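Local coordinates for binary enterotoxin of Clostridium perfringens component a (PDB 5WTZ), which is the enzymatic component of a binary enterotoxin and binds NAD+ to ADP-ribosylate actin, at residues A[53-58]-A[64-69]; A[125-130]-A[191-196]; A[244-249]-A[384-389]. All blocks are in the same frame, centred on the assembly; numbering follows the deposited sequence.

Contact 1 (A[53-58]-A[64-69]); sequences NSYSIK and DNYEGI
Tyr55 reaches from helix 36-61 to Ile69 in the 64-69 loop. Its hydroxyl accepts the one hydrogen bond between the two segments: Ile69 N lies 3.0 Å from Tyr55 OH, and the N-H...O angle of 165° makes the bond nearly straight. The phenol reaches that far because its CG stands anti to the backbone N (chi1 -178°). Packing is tight around this oxygen. Gly68 CA comes to 3.6 Å from Tyr55 OH, and glycine also suits the positive phi of that residue. On the ring, Tyr55 CE1 touches Ile69 CB at 4.1 Å and Tyr66 OH at 3.9 Å. The two phenols lie alongside each other and point opposite ways. Tyr66 OH also rests 4.0 Å from Lys58 CB, while the rest of the lysine chain leads away.

The solvent side is looser. Glu67 turns away from the helix and is poorly ordered, and Ile69 is largely exposed.

Outside the segments, Asn73 of helix 70-83 bonds to Tyr55 OH through OD1 and to Glu67 O through ND2. Lys58 NZ is hydrogen-bonded to Tyr402 O and forms a salt bridge with Glu404, whose other carboxylate oxygen is hydrogen-bonded to Tyr66 OH. Since Asn73 OD1 is an amide oxygen, Tyr55 OH is expected to give its proton there. The hydroxyl thus ties helix 36-61 to the N-cap of helix 70-83.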
# COMPACT_ATOMS: atom_id res chain seq x y z
N ASN A 53 0.21 12.97 -7.33
CA ASN A 53 0.30 11.63 -6.77
C ASN A 53 1.29 11.57 -5.61
O ASN A 53 1.05 10.89 -4.62
CB ASN A 53 0.66 10.61 -7.85
CG ASN A 53 -0.50 10.33 -8.79
OD1 ASN A 53 -1.66 10.41 -8.38
ND2 ASN A 53 -0.20 10.01 -10.04
N SER A 54 2.39 12.32 -5.73
CA SER A 54 3.36 12.32 -4.66
C SER A 54 2.76 13.01 -3.44
O SER A 54 2.97 12.56 -2.30
CB SER A 54 4.65 13.01 -5.10
OG SER A 54 5.38 12.14 -5.95
N TYR A 55 1.99 14.06 -3.67
CA TYR A 55 1.31 14.75 -2.58
C TYR A 55 0.31 13.85 -1.85
O TYR A 55 0.22 13.91 -0.62
CB TYR A 55 0.60 16.02 -3.10
CG TYR A 55 -0.08 16.79 -1.99
CD1 TYR A 55 0.65 17.61 -1.14
CD2 TYR A 55 -1.45 16.68 -1.77
CE1 TYR A 55 0.04 18.32 -0.11
CE2 TYR A 55 -2.08 17.38 -0.75
CZ TYR A 55 -1.33 18.19 0.08
OH TYR A 55 -1.94 18.89 1.09
N SER A 56 -0.45 13.03 -2.57
CA SER A 56 -1.41 12.14 -1.92
C SER A 56 -0.71 11.28 -0.87
O SER A 56 -1.28 10.98 0.17
CB SER A 56 -2.12 11.24 -2.94
OG SER A 56 -1.26 10.21 -3.39
N ILE A 57 0.53 10.90 -1.16
CA ILE A 57 1.34 10.12 -0.24
C ILE A 57 1.76 10.92 1.00
O ILE A 57 1.54 10.46 2.14
CB ILE A 57 2.58 9.56 -0.96
CG1 ILE A 57 2.11 8.52 -2.00
CG2 ILE A 57 3.55 8.95 0.03
CD1 ILE A 57 3.22 7.93 -2.86
N LYS A 58 2.34 12.10 0.78
CA LYS A 58 2.66 13.05 1.84
C LYS A 58 1.48 13.24 2.78
O LYS A 58 1.61 13.15 4.01
CB LYS A 58 3.05 14.42 1.26
CG LYS A 58 4.39 14.50 0.56
CD LYS A 58 4.54 15.86 -0.12
CE LYS A 58 5.88 16.00 -0.82
NZ LYS A 58 7.00 16.04 0.17
N ASP A 64 -1.68 14.73 12.09
CA ASP A 64 -3.10 15.08 12.01
C ASP A 64 -3.41 16.51 11.61
O ASP A 64 -4.36 16.74 10.86
CB ASP A 64 -3.78 14.78 13.35
CG ASP A 64 -3.90 13.29 13.61
OD1 ASP A 64 -3.18 12.51 12.95
OD2 ASP A 64 -4.72 12.91 14.47
N ASN A 65 -2.64 17.48 12.10
CA ASN A 65 -2.94 18.87 11.80
C ASN A 65 -1.94 19.47 10.84
O ASN A 65 -1.65 20.66 10.86
CB ASN A 65 -3.04 19.71 13.07
CG ASN A 65 -4.20 19.28 13.94
OD1 ASN A 65 -4.08 19.19 15.16
ND2 ASN A 65 -5.32 18.95 13.31
N TYR A 66 -1.40 18.59 10.01
CA TYR A 66 -0.70 18.96 8.80
C TYR A 66 -1.74 19.51 7.82
O TYR A 66 -2.64 18.78 7.41
CB TYR A 66 0.00 17.73 8.24
CG TYR A 66 0.59 17.82 6.86
CD1 TYR A 66 1.92 18.14 6.68
CD2 TYR A 66 -0.16 17.49 5.74
CE1 TYR A 66 2.48 18.19 5.43
CE2 TYR A 66 0.40 17.52 4.47
CZ TYR A 66 1.72 17.87 4.32
OH TYR A 66 2.28 17.91 3.07
N GLU A 67 -1.63 20.79 7.47
CA GLU A 67 -2.65 21.36 6.59
C GLU A 67 -2.22 21.35 5.13
O GLU A 67 -3.06 21.46 4.24
CB GLU A 67 -3.03 22.78 7.02
CG GLU A 67 -4.53 23.03 6.85
CD GLU A 67 -4.90 24.50 6.94
OE1 GLU A 67 -4.06 25.31 7.36
OE2 GLU A 67 -6.05 24.83 6.56
N GLY A 68 -0.91 21.22 4.90
CA GLY A 68 -0.40 20.96 3.56
C GLY A 68 -0.61 22.08 2.56
O GLY A 68 -0.44 23.25 2.89
N ILE A 69 -0.99 21.71 1.34
CA ILE A 69 -1.16 22.67 0.26
C ILE A 69 -2.59 22.63 -0.25
O ILE A 69 -3.03 21.65 -0.84
CB ILE A 69 -0.17 22.38 -0.89
CG1 ILE A 69 1.26 22.52 -0.35
CG2 ILE A 69 -0.43 23.31 -2.07
CD1 ILE A 69 2.34 22.26 -1.35

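Contact 2 (A[125-130]-A[191-196]); sequences NFAKKI and TGLSIV
Leu193 on the strand inserts its two methyls among Phe126, Ala127 and Ile130 of helix 120-130. The contact is wholly apolar. Leu193 CB starts toward the helix. With chi1 at 179°, CG extends anti to the backbone N, carrying the branch point out from the strand. Leu193 CD1 comes to the edge of the Phe126 ring, near its plane, and is 3.7 Å from Phe126 CE2. The same methyl touches Ile130 CD1 at 4.1 Å. Leu193 CD2 turns to the helix backbone instead, 3.6 Å from Ala127 CB and almost as near Ala127 CA. Within the helix, Ile130 CG2 lies 3.5 Å above one face of the Phe126 ring, toward its rim, so the ring is met at both edge and face.

Helix and strand segments run nearly antiparallel, at 162°, with their axes 9.8 Å apart. Just before Leu193 the strand has a classic beta bulge, where Thr191 and Gly192 pair with the single residue Asp207. Leu193 also touches Ile123, one helical turn before Ala127. Phe126 packs edge-to-face with Phe105 and reaches Val206 on strand 201-211. Helix 120-130 therefore lies against two adjacent strands of the first five-stranded sheet.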
# COMPACT_ATOMS: atom_id res chain seq x y z
N ASN A 125 12.80 -15.84 -10.72
CA ASN A 125 12.81 -15.16 -9.43
C ASN A 125 11.67 -14.15 -9.36
O ASN A 125 11.05 -13.96 -8.31
CB ASN A 125 14.16 -14.47 -9.19
CG ASN A 125 15.28 -15.46 -8.93
OD1 ASN A 125 15.04 -16.58 -8.48
ND2 ASN A 125 16.51 -15.05 -9.19
N PHE A 126 11.38 -13.52 -10.49
CA PHE A 126 10.31 -12.53 -10.58
C PHE A 126 8.97 -13.21 -10.34
O PHE A 126 8.13 -12.67 -9.63
CB PHE A 126 10.34 -11.84 -11.95
CG PHE A 126 9.36 -10.70 -12.10
CD1 PHE A 126 9.45 -9.56 -11.32
CD2 PHE A 126 8.38 -10.75 -13.09
CE1 PHE A 126 8.55 -8.49 -11.48
CE2 PHE A 126 7.47 -9.70 -13.25
CZ PHE A 126 7.57 -8.56 -12.47
N ALA A 127 8.79 -14.40 -10.90
CA ALA A 127 7.58 -15.19 -10.66
C ALA A 127 7.32 -15.40 -9.17
O ALA A 127 6.18 -15.28 -8.71
CB ALA A 127 7.67 -16.53 -11.38
N LYS A 128 8.36 -15.72 -8.41
CA LYS A 128 8.20 -15.94 -6.99
C LYS A 128 7.88 -14.63 -6.29
O LYS A 128 6.97 -14.56 -5.44
CB LYS A 128 9.45 -16.60 -6.40
CG LYS A 128 9.68 -18.02 -6.89
CD LYS A 128 10.95 -18.63 -6.29
CE LYS A 128 11.19 -20.06 -6.79
NZ LYS A 128 10.10 -21.00 -6.37
N LYS A 129 8.61 -13.57 -6.65
CA LYS A 129 8.48 -12.28 -5.99
C LYS A 129 7.07 -11.68 -6.14
O LYS A 129 6.55 -11.12 -5.17
CB LYS A 129 9.53 -11.30 -6.53
CG LYS A 129 9.45 -9.91 -5.90
CD LYS A 129 9.61 -9.96 -4.38
CE LYS A 129 9.44 -8.57 -3.73
NZ LYS A 129 8.10 -7.95 -3.95
N ILE A 130 6.45 -11.82 -7.31
CA ILE A 130 5.11 -11.25 -7.52
C ILE A 130 3.95 -12.11 -7.00
O ILE A 130 2.81 -11.64 -6.93
CB ILE A 130 4.86 -10.96 -9.02
CG1 ILE A 130 4.80 -12.26 -9.84
CG2 ILE A 130 5.90 -9.96 -9.57
CD1 ILE A 130 4.36 -12.05 -11.31
N THR A 191 -2.13 -12.38 -11.73
CA THR A 191 -2.95 -13.52 -12.11
C THR A 191 -2.26 -14.37 -13.16
O THR A 191 -2.78 -15.41 -13.56
CB THR A 191 -4.33 -13.07 -12.67
OG1 THR A 191 -4.14 -12.28 -13.85
CG2 THR A 191 -5.09 -12.25 -11.64
N GLY A 192 -1.11 -13.92 -13.65
CA GLY A 192 -0.36 -14.67 -14.64
C GLY A 192 0.94 -13.99 -15.02
O GLY A 192 1.09 -12.78 -14.81
N LEU A 193 1.88 -14.75 -15.58
CA LEU A 193 3.18 -14.24 -16.00
C LEU A 193 3.66 -14.97 -17.24
O LEU A 193 3.56 -16.19 -17.35
CB LEU A 193 4.22 -14.37 -14.87
CG LEU A 193 5.65 -13.89 -15.17
CD1 LEU A 193 5.79 -12.35 -15.19
CD2 LEU A 193 6.65 -14.48 -14.18
N SER A 194 4.17 -14.20 -18.19
CA SER A 194 4.65 -14.73 -19.45
C SER A 194 5.55 -13.70 -20.12
O SER A 194 5.57 -12.53 -19.73
CB SER A 194 3.49 -15.09 -20.37
OG SER A 194 2.72 -13.94 -20.68
N ILE A 195 6.29 -14.14 -21.12
CA ILE A 195 7.09 -13.24 -21.91
C ILE A 195 6.31 -12.85 -23.16
O ILE A 195 5.66 -13.68 -23.80
CB ILE A 195 8.44 -13.88 -22.30
CG1 ILE A 195 9.24 -14.22 -21.04
CG2 ILE A 195 9.24 -12.95 -23.19
CD1 ILE A 195 10.59 -14.83 -21.32
N VAL A 196 6.36 -11.57 -23.50
CA VAL A 196 5.70 -11.06 -24.68
C VAL A 196 6.72 -10.29 -25.50
O VAL A 196 7.53 -9.54 -24.96
CB VAL A 196 4.47 -10.14 -24.34
CG1 VAL A 196 4.89 -8.90 -23.55
CG2 VAL A 196 3.72 -9.74 -25.59

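Contact 3 (A[244-249]-A[384-389]); sequences RDINNY and EVLIDH. With NAD (nicotinamide-adenine-dinucleotide), chain B.
This contact borders the NAD pocket of the second ADP-ribosyltransferase domain and contributes Glu384 to it. Tyr249 and Ile246 of helix 240-263 pack on Leu386, and Tyr249 approaches Glu384. By its sequence, Glu384 probably represents the second glutamate of the Glu-X-Glu motif of this toxin family.

Leu386 supplies most of the packing. Its CG extends anti to the backbone N (chi1 -177°), which lets both methyls reach the helix side chains. Leu386 CD1 sits 3.6 Å from Tyr249 CE1 and equally close to the phenol oxygen. Leu386 CD2 lies 3.9 Å from Ile246 CD1. Ile246 and Leu386 run alongside each other, pointing opposite ways, whereas the tyrosine meets the leucine at a slant.

Glu384 comes to the edge of the same ring. Glu384 OE2 lies near the ring plane, 4.4 Å from Tyr249 CE1, and makes no bond to it. The other oxygen serves the ligand. NAD O2D donates to Glu384 OE1 in a very short bond of 2.5 Å. The extended glutamate chain also brings Glu384 OE1 to 3.1 Å from NAD C6N of the nicotinamide ring.

Ser342 links the two sides. Its OG is hydrogen-bonded to both Glu384 OE2 and Tyr249 OH. Tyr249 OH is also bonded to Asn258 ND2, which itself binds NAD, and Leu250 O on the same helix reaches the ligand too.

An apolar layer joins the helix to the strand, and the polar ends of Tyr249 and Glu384 meet through Ser342. Tyr249 is thus a second-shell residue, consistent with a part in positioning the glutamate hydrogen-bonded to the nicotinamide-side ribose hydroxyl.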
# COMPACT_ATOMS: atom_id res chain seq x y z
N ARG A 244 -6.44 -7.18 32.00
CA ARG A 244 -5.46 -6.48 32.82
C ARG A 244 -4.12 -6.37 32.10
O ARG A 244 -3.53 -5.30 32.02
CB ARG A 244 -5.27 -7.19 34.16
CG ARG A 244 -4.27 -6.50 35.09
CD ARG A 244 -3.83 -7.46 36.18
NE ARG A 244 -3.04 -8.55 35.61
CZ ARG A 244 -2.92 -9.75 36.16
NH1 ARG A 244 -3.55 -10.03 37.29
NH2 ARG A 244 -2.17 -10.67 35.56
N ASP A 245 -3.65 -7.49 31.56
CA ASP A 245 -2.32 -7.51 30.95
C ASP A 245 -2.27 -6.84 29.57
O ASP A 245 -1.23 -6.31 29.20
CB ASP A 245 -1.81 -8.94 30.90
CG ASP A 245 -1.46 -9.46 32.28
OD1 ASP A 245 -1.46 -8.63 33.21
OD2 ASP A 245 -1.18 -10.67 32.46
N ILE A 246 -3.37 -6.86 28.82
CA ILE A 246 -3.50 -6.06 27.59
C ILE A 246 -3.41 -4.58 27.94
O ILE A 246 -2.65 -3.83 27.33
CB ILE A 246 -4.83 -6.35 26.85
CG1 ILE A 246 -4.76 -7.69 26.11
CG2 ILE A 246 -5.15 -5.23 25.87
CD1 ILE A 246 -3.91 -7.65 24.84
N ASN A 247 -4.19 -4.16 28.93
CA ASN A 247 -4.17 -2.77 29.40
C ASN A 247 -2.80 -2.37 29.95
O ASN A 247 -2.32 -1.26 29.66
CB ASN A 247 -5.24 -2.55 30.48
CG ASN A 247 -6.61 -2.26 29.88
OD1 ASN A 247 -6.72 -1.65 28.83
ND2 ASN A 247 -7.66 -2.70 30.57
N ASN A 248 -2.16 -3.26 30.71
CA ASN A 248 -0.79 -3.03 31.16
C ASN A 248 0.17 -2.82 29.98
O ASN A 248 0.96 -1.87 29.98
CB ASN A 248 -0.31 -4.20 32.03
CG ASN A 248 1.15 -4.05 32.46
OD1 ASN A 248 2.07 -4.35 31.70
ND2 ASN A 248 1.36 -3.60 33.69
N TYR A 249 0.10 -3.69 28.98
CA TYR A 249 0.95 -3.57 27.79
C TYR A 249 0.73 -2.22 27.13
O TYR A 249 1.68 -1.47 26.85
CB TYR A 249 0.66 -4.71 26.80
CG TYR A 249 1.37 -4.58 25.45
CD1 TYR A 249 0.85 -3.76 24.44
CD2 TYR A 249 2.54 -5.28 25.19
CE1 TYR A 249 1.49 -3.64 23.20
CE2 TYR A 249 3.17 -5.18 23.94
CZ TYR A 249 2.64 -4.35 22.96
OH TYR A 249 3.26 -4.23 21.73
N GLU A 384 -5.66 0.90 17.38
CA GLU A 384 -4.60 -0.09 17.37
C GLU A 384 -5.09 -1.50 17.09
O GLU A 384 -6.08 -1.98 17.68
CB GLU A 384 -3.84 -0.07 18.70
CG GLU A 384 -2.76 -1.15 18.77
CD GLU A 384 -1.74 -0.91 19.90
OE1 GLU A 384 -1.88 0.06 20.66
OE2 GLU A 384 -0.79 -1.71 20.00
N VAL A 385 -4.37 -2.18 16.20
CA VAL A 385 -4.46 -3.62 16.08
C VAL A 385 -3.16 -4.20 16.62
O VAL A 385 -2.08 -3.88 16.13
CB VAL A 385 -4.71 -4.08 14.63
CG1 VAL A 385 -4.42 -5.57 14.47
CG2 VAL A 385 -6.16 -3.75 14.22
N LEU A 386 -3.28 -5.01 17.67
CA LEU A 386 -2.14 -5.64 18.30
C LEU A 386 -1.99 -7.07 17.78
O LEU A 386 -2.92 -7.87 17.86
CB LEU A 386 -2.29 -5.63 19.82
CG LEU A 386 -1.15 -6.19 20.68
CD1 LEU A 386 0.11 -5.38 20.43
CD2 LEU A 386 -1.52 -6.16 22.16
N ILE A 387 -0.81 -7.40 17.26
CA ILE A 387 -0.58 -8.69 16.62
C ILE A 387 0.21 -9.60 17.55
O ILE A 387 1.12 -9.11 18.24
CB ILE A 387 0.17 -8.48 15.25
CG1 ILE A 387 -0.68 -7.60 14.33
CG2 ILE A 387 0.52 -9.80 14.58
CD1 ILE A 387 0.02 -7.13 13.04
N ASP A 388 -0.14 -10.89 17.58
CA ASP A 388 0.53 -11.88 18.43
C ASP A 388 2.02 -11.98 18.11
O ASP A 388 2.46 -11.69 17.00
CB ASP A 388 -0.16 -13.25 18.27
CG ASP A 388 0.07 -14.18 19.47
OD1 ASP A 388 0.59 -13.74 20.53
OD2 ASP A 388 -0.27 -15.39 19.36
N HIS A 389 2.81 -12.36 19.11
CA HIS A 389 4.24 -12.54 18.88
C HIS A 389 4.50 -13.75 17.97
O HIS A 389 3.68 -14.66 17.88
CB HIS A 389 4.97 -12.70 20.21
CG HIS A 389 4.62 -13.94 20.95
ND1 HIS A 389 5.47 -15.02 21.06
CD2 HIS A 389 3.50 -14.28 21.64
CE1 HIS A 389 4.90 -15.97 21.78
NE2 HIS A 389 3.71 -15.55 22.14
PA NAD B . 7.65 -1.29 20.77
O1A NAD B . 7.81 -2.09 22.04
O2A NAD B . 7.16 -1.96 19.52
O5B NAD B . 9.03 -0.56 20.40
C5B NAD B . 9.92 -0.01 21.38
C4B NAD B . 11.33 0.02 20.82
O4B NAD B . 11.73 -1.34 20.58
C3B NAD B . 11.41 0.76 19.49
O3B NAD B . 12.65 1.48 19.44
C2B NAD B . 11.40 -0.36 18.46
O2B NAD B . 12.09 -0.02 17.26
C1B NAD B . 12.06 -1.52 19.20
N9A NAD B . 11.50 -2.80 18.72
C8A NAD B . 10.21 -3.17 18.73
N7A NAD B . 10.07 -4.41 18.18
C5A NAD B . 11.28 -4.82 17.81
C6A NAD B . 11.85 -6.02 17.17
N6A NAD B . 11.05 -7.05 16.82
N1A NAD B . 13.19 -6.05 16.94
C2A NAD B . 13.99 -5.03 17.29
N3A NAD B . 13.54 -3.91 17.89
C4A NAD B . 12.22 -3.75 18.15
O3 NAD B . 6.64 -0.09 21.12
PN NAD B . 6.34 1.26 20.30
O1N NAD B . 5.69 0.88 18.99
O2N NAD B . 7.58 2.12 20.34
O5D NAD B . 5.26 1.92 21.30
C5D NAD B . 4.09 1.21 21.71
C4D NAD B . 3.12 2.20 22.33
O4D NAD B . 2.52 2.99 21.30
C3D NAD B . 1.96 1.46 22.97
O3D NAD B . 1.38 2.33 23.96
C2D NAD B . 0.99 1.27 21.82
O2D NAD B . -0.36 1.17 22.29
C1D NAD B . 1.23 2.51 20.95
N1N NAD B . 1.18 2.23 19.50
C2N NAD B . 2.27 2.41 18.73
C3N NAD B . 2.22 2.15 17.35
C7N NAD B . 3.41 2.34 16.46
O7N NAD B . 4.57 2.26 16.89
N7N NAD B . 3.15 2.63 15.20
C4N NAD B . 1.03 1.72 16.76
C5N NAD B . -0.07 1.54 17.58
C6N NAD B . 0.04 1.81 18.95

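In the fold
From the N terminus the three contacts follow in series, and none nests in or crosses another. Contact 1 closes first and over the shortest span, folding the loop before helix 70-83 back onto the last turns of helix 36-61. Contact 2 closes 60 residues, with strands but no helix between its segments, and joins helix 120-130 to the first sheet. Contact 3 spans 134 residues of the second domain, tying helix 240-263 to the three-stranded sheet beside NAD. Both domains carry a five-stranded sheet of the same strand order. Contacts 1 and 2 lie on opposite sides of the chain's centre. Contacts 1 and 3 come within about 12 Å between nearest atoms without touching.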